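Local coordinates for LPXTG-motif cell wall anchor domain protein (PDB 5U5O) that probably mediates bacterial adhesion as a giant cell-wall-anchored surface protein whose Ig-like domains carry intramolecular cross-links, at residues 124-129 against 147-152. Residues are numbered along the deposited sequence; the frame is centred on the assembly and turned at random.
Sequences EQLWAE and EPVAKH
L126 faces both V149 and A150, the signature of a classic beta bulge, where strand 118-127 pairs with the start of strand 150-178 in the T-Q ester bond containing, Ig-like domain of the adhesin. The short strand axes run nearly antiparallel. The register is regular: E124–H152 and L126–A150 are hydrogen-bonded pairs, with Q125–K151 the non-hydrogen-bonded pair between them. H152 N to E124 O (2.8 Å) is nearly straight at the hydrogen, 171°; the return bond from E124 N meets H152 O from well above the carbonyl plane. L126 N binds A150 O, also at 2.8 Å. At the bulge L126 O receives two weak bonds, from A150 N and V149 N, the latter bent to 123°. Beyond it a water continues the link, accepting from A128 N and donating to E147 O.

Apolar contacts divide between the two faces of the sheet. L126 CB meets A150 CB on one face, and L126 CG reaches V149 CG2 (4.2 Å) at the bulge; V5 of strand 4-10 touches L126 and A150, and P3 touches L126 and V149. On the other, the side chain of Q125 runs alongside the P148 ring, CB to CB 3.9 Å, while its amide turns to Q49 and N153. The W127 indole, with CG anti to the carbonyl carbon, is brought back so that one face lies against the 147-148 peptide: E147 C sits 3.5 Å from CZ3, toward the rim. The same face takes a CH-pi contact, P148 CD lying 3.9 Å from the centroid of the W127 six-membered ring, 20° off its normal.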
ATOM      1  N   GLU A 124     -18.682  10.572   7.364  1.00 15.02           N
ATOM      2  CA  GLU A 124     -20.111  10.560   7.009  1.00 14.63           C
ATOM      3  C   GLU A 124     -20.835  11.684   7.738  1.00 14.43           C
ATOM      4  O   GLU A 124     -20.492  12.022   8.896  1.00 15.90           O
ATOM      5  CB  GLU A 124     -20.776   9.235   7.392  1.00 13.34           C
ATOM      6  CG  GLU A 124     -22.118   8.974   6.715  1.00 11.39           C
ATOM      7  CD  GLU A 124     -21.969   8.463   5.283  1.00 13.53           C
ATOM      8  OE1 GLU A 124     -20.854   8.049   4.885  1.00 15.28           O
ATOM      9  OE2 GLU A 124     -22.969   8.520   4.548  1.00 14.64           O
ATOM     10  N   GLN A 125     -21.806  12.284   7.069  1.00 14.48           N
ATOM     11  CA  GLN A 125     -22.688  13.260   7.721  1.00 14.37           C
ATOM     12  C   GLN A 125     -24.134  12.925   7.431  1.00 12.60           C
ATOM     13  O   GLN A 125     -24.488  12.400   6.340  1.00 14.53           O
ATOM     14  CB  GLN A 125     -22.371  14.689   7.283  1.00 14.53           C
ATOM     15  CG  GLN A 125     -20.901  15.080   7.413  1.00 14.39           C
ATOM     16  CD  GLN A 125     -20.060  14.575   6.229  1.00 14.54           C
ATOM     17  OE1 GLN A 125     -20.479  14.686   5.084  1.00 16.01           O
ATOM     18  NE2 GLN A 125     -18.894  13.994   6.513  1.00 15.93           N
ATOM     19  N   LEU A 126     -24.981  13.285   8.408  1.00 12.30           N
ATOM     20  CA  LEU A 126     -26.419  13.076   8.343  1.00 12.12           C
ATOM     21  C   LEU A 126     -27.118  14.418   8.445  1.00 12.88           C
ATOM     22  O   LEU A 126     -26.887  15.144   9.425  1.00 14.37           O
ATOM     23  CB  LEU A 126     -26.857  12.182   9.509  1.00 12.26           C
ATOM     24  CG  LEU A 126     -28.349  11.906   9.689  1.00 11.74           C
ATOM     25  CD1 LEU A 126     -28.898  11.100   8.523  1.00 11.51           C
ATOM     26  CD2 LEU A 126     -28.625  11.223  11.031  1.00 12.25           C
ATOM     27  N   TRP A 127     -28.036  14.705   7.526  1.00 13.85           N
ATOM     28  CA  TRP A 127     -28.738  15.978   7.429  1.00 13.23           C
ATOM     29  C   TRP A 127     -30.233  15.700   7.620  1.00 12.69           C
ATOM     30  O   TRP A 127     -30.816  14.843   6.945  1.00 15.41           O
ATOM     31  CB  TRP A 127     -28.510  16.650   6.070  1.00 14.47           C
ATOM     32  CG  TRP A 127     -27.105  17.075   5.780  1.00 16.50           C
ATOM     33  CD1 TRP A 127     -26.071  16.272   5.387  1.00 16.13           C
ATOM     34  CD2 TRP A 127     -26.591  18.411   5.792  1.00 17.27           C
ATOM     35  NE1 TRP A 127     -24.948  17.020   5.188  1.00 16.92           N
ATOM     36  CE2 TRP A 127     -25.232  18.338   5.415  1.00 17.51           C
ATOM     37  CE3 TRP A 127     -27.144  19.665   6.085  1.00 18.84           C
ATOM     38  CZ2 TRP A 127     -24.416  19.464   5.331  1.00 18.85           C
ATOM     39  CZ3 TRP A 127     -26.332  20.784   6.004  1.00 20.95           C
ATOM     40  CH2 TRP A 127     -24.976  20.675   5.632  1.00 21.37           C
ATOM     41  N   ALA A 128     -30.865  16.426   8.545  1.00 13.31           N
ATOM     42  CA  ALA A 128     -32.309  16.284   8.752  1.00 12.34           C
ATOM     43  C   ALA A 128     -33.115  16.865   7.595  1.00 14.04           C
ATOM     44  O   ALA A 128     -32.658  17.750   6.875  1.00 15.56           O
ATOM     45  CB  ALA A 128     -32.748  16.944  10.050  1.00 12.67           C
ATOM     46  N   GLU A 129     -34.326  16.360   7.458  1.00 14.25           N
ATOM     47  CA  GLU A 129     -35.258  16.832   6.440  1.00 14.80           C
ATOM     48  C   GLU A 129     -35.401  18.379   6.535  1.00 14.97           C
ATOM     49  O   GLU A 129     -35.470  18.944   7.630  1.00 17.78           O
ATOM     50  CB  GLU A 129     -36.606  16.132   6.644  1.00 14.38           C
ATOM     51  CG  GLU A 129     -37.559  16.260   5.473  1.00 15.19           C
ATOM     52  CD  GLU A 129     -38.861  15.513   5.676  1.00 18.77           C
ATOM     53  OE1 GLU A 129     -38.844  14.347   6.119  1.00 19.24           O
ATOM     54  OE2 GLU A 129     -39.927  16.099   5.380  1.00 29.66           O
ATOM     55  N   GLU A 147     -26.095  23.043   9.127  1.00 24.99           N
ATOM     56  CA  GLU A 147     -25.107  22.000   9.364  1.00 23.46           C
ATOM     57  C   GLU A 147     -25.796  20.645   9.481  1.00 19.20           C
ATOM     58  O   GLU A 147     -26.997  20.583   9.738  1.00 19.48           O
ATOM     59  CB  GLU A 147     -24.343  22.308  10.650  1.00 26.21           C
ATOM     60  CG  GLU A 147     -23.441  23.530  10.538  1.00 31.48           C
ATOM     61  CD  GLU A 147     -22.578  23.760  11.770  1.00 37.84           C
ATOM     62  OE1 GLU A 147     -22.896  23.216  12.848  1.00 40.90           O
ATOM     63  OE2 GLU A 147     -21.577  24.501  11.662  1.00 43.32           O
ATOM     64  N   PRO A 148     -25.039  19.551   9.289  1.00 17.77           N
ATOM     65  CA  PRO A 148     -25.628  18.240   9.559  1.00 16.71           C
ATOM     66  C   PRO A 148     -26.020  18.109  11.025  1.00 16.41           C
ATOM     67  O   PRO A 148     -25.387  18.729  11.898  1.00 18.84           O
ATOM     68  CB  PRO A 148     -24.506  17.253   9.230  1.00 17.53           C
ATOM     69  CG  PRO A 148     -23.256  18.043   9.136  1.00 18.08           C
ATOM     70  CD  PRO A 148     -23.621  19.476   8.900  1.00 18.06           C
ATOM     71  N   VAL A 149     -27.053  17.321  11.271  1.00 15.58           N
ATOM     72  CA  VAL A 149     -27.445  17.032  12.662  1.00 16.07           C
ATOM     73  C   VAL A 149     -26.543  16.013  13.330  1.00 15.06           C
ATOM     74  O   VAL A 149     -26.529  15.936  14.569  1.00 18.89           O
ATOM     75  CB  VAL A 149     -28.926  16.597  12.805  1.00 14.32           C
ATOM     76  CG1 VAL A 149     -29.838  17.746  12.410  1.00 15.59           C
ATOM     77  CG2 VAL A 149     -29.254  15.340  12.008  1.00 13.34           C
ATOM     78  N   ALA A 150     -25.779  15.244  12.553  1.00 14.39           N
ATOM     79  CA  ALA A 150     -24.807  14.326  13.126  1.00 15.59           C
ATOM     80  C   ALA A 150     -23.704  14.096  12.126  1.00 15.35           C
ATOM     81  O   ALA A 150     -23.940  14.141  10.911  1.00 16.59           O
ATOM     82  CB  ALA A 150     -25.456  13.011  13.487  1.00 14.28           C
ATOM     83  N   LYS A 151     -22.513  13.832  12.638  1.00 16.41           N
ATOM     84  CA  LYS A 151     -21.345  13.514  11.820  1.00 18.10           C
ATOM     85  C   LYS A 151     -20.604  12.359  12.435  1.00 17.01           C
ATOM     86  O   LYS A 151     -20.653  12.134  13.649  1.00 19.50           O
ATOM     87  CB  LYS A 151     -20.382  14.696  11.773  1.00 21.93           C
ATOM     88  CG  LYS A 151     -20.965  16.014  11.295  1.00 25.54           C
ATOM     89  CD  LYS A 151     -19.929  17.133  11.299  1.00 33.58           C
ATOM     90  CE  LYS A 151     -19.406  17.442  12.700  1.00 37.93           C
ATOM     91  NZ  LYS A 151     -18.624  18.709  12.747  1.00 45.97           N
ATOM     92  N   HIS A 152     -19.871  11.657  11.571  1.00 16.81           N
ATOM     93  CA  HIS A 152     -18.899  10.656  11.960  1.00 16.34           C
ATOM     94  C   HIS A 152     -17.625  10.963  11.180  1.00 14.42           C
ATOM     95  O   HIS A 152     -17.314  10.332  10.152  1.00 15.81           O
ATOM     96  CB  HIS A 152     -19.435   9.251  11.699  1.00 16.18           C
ATOM     97  CG  HIS A 152     -18.647   8.163  12.345  1.00 16.33           C
ATOM     98  ND1 HIS A 152     -17.403   7.785  11.885  1.00 17.44           N
ATOM     99  CD2 HIS A 152     -18.934   7.333  13.375  1.00 18.09           C
ATOM    100  CE1 HIS A 152     -16.952   6.783  12.615  1.00 18.66           C
ATOM    101  NE2 HIS A 152     -17.861   6.487  13.528  1.00 18.46           N
TER
HETATM  102  O   HOH W   1     -29.101  18.782   9.161  1.00 17.00           O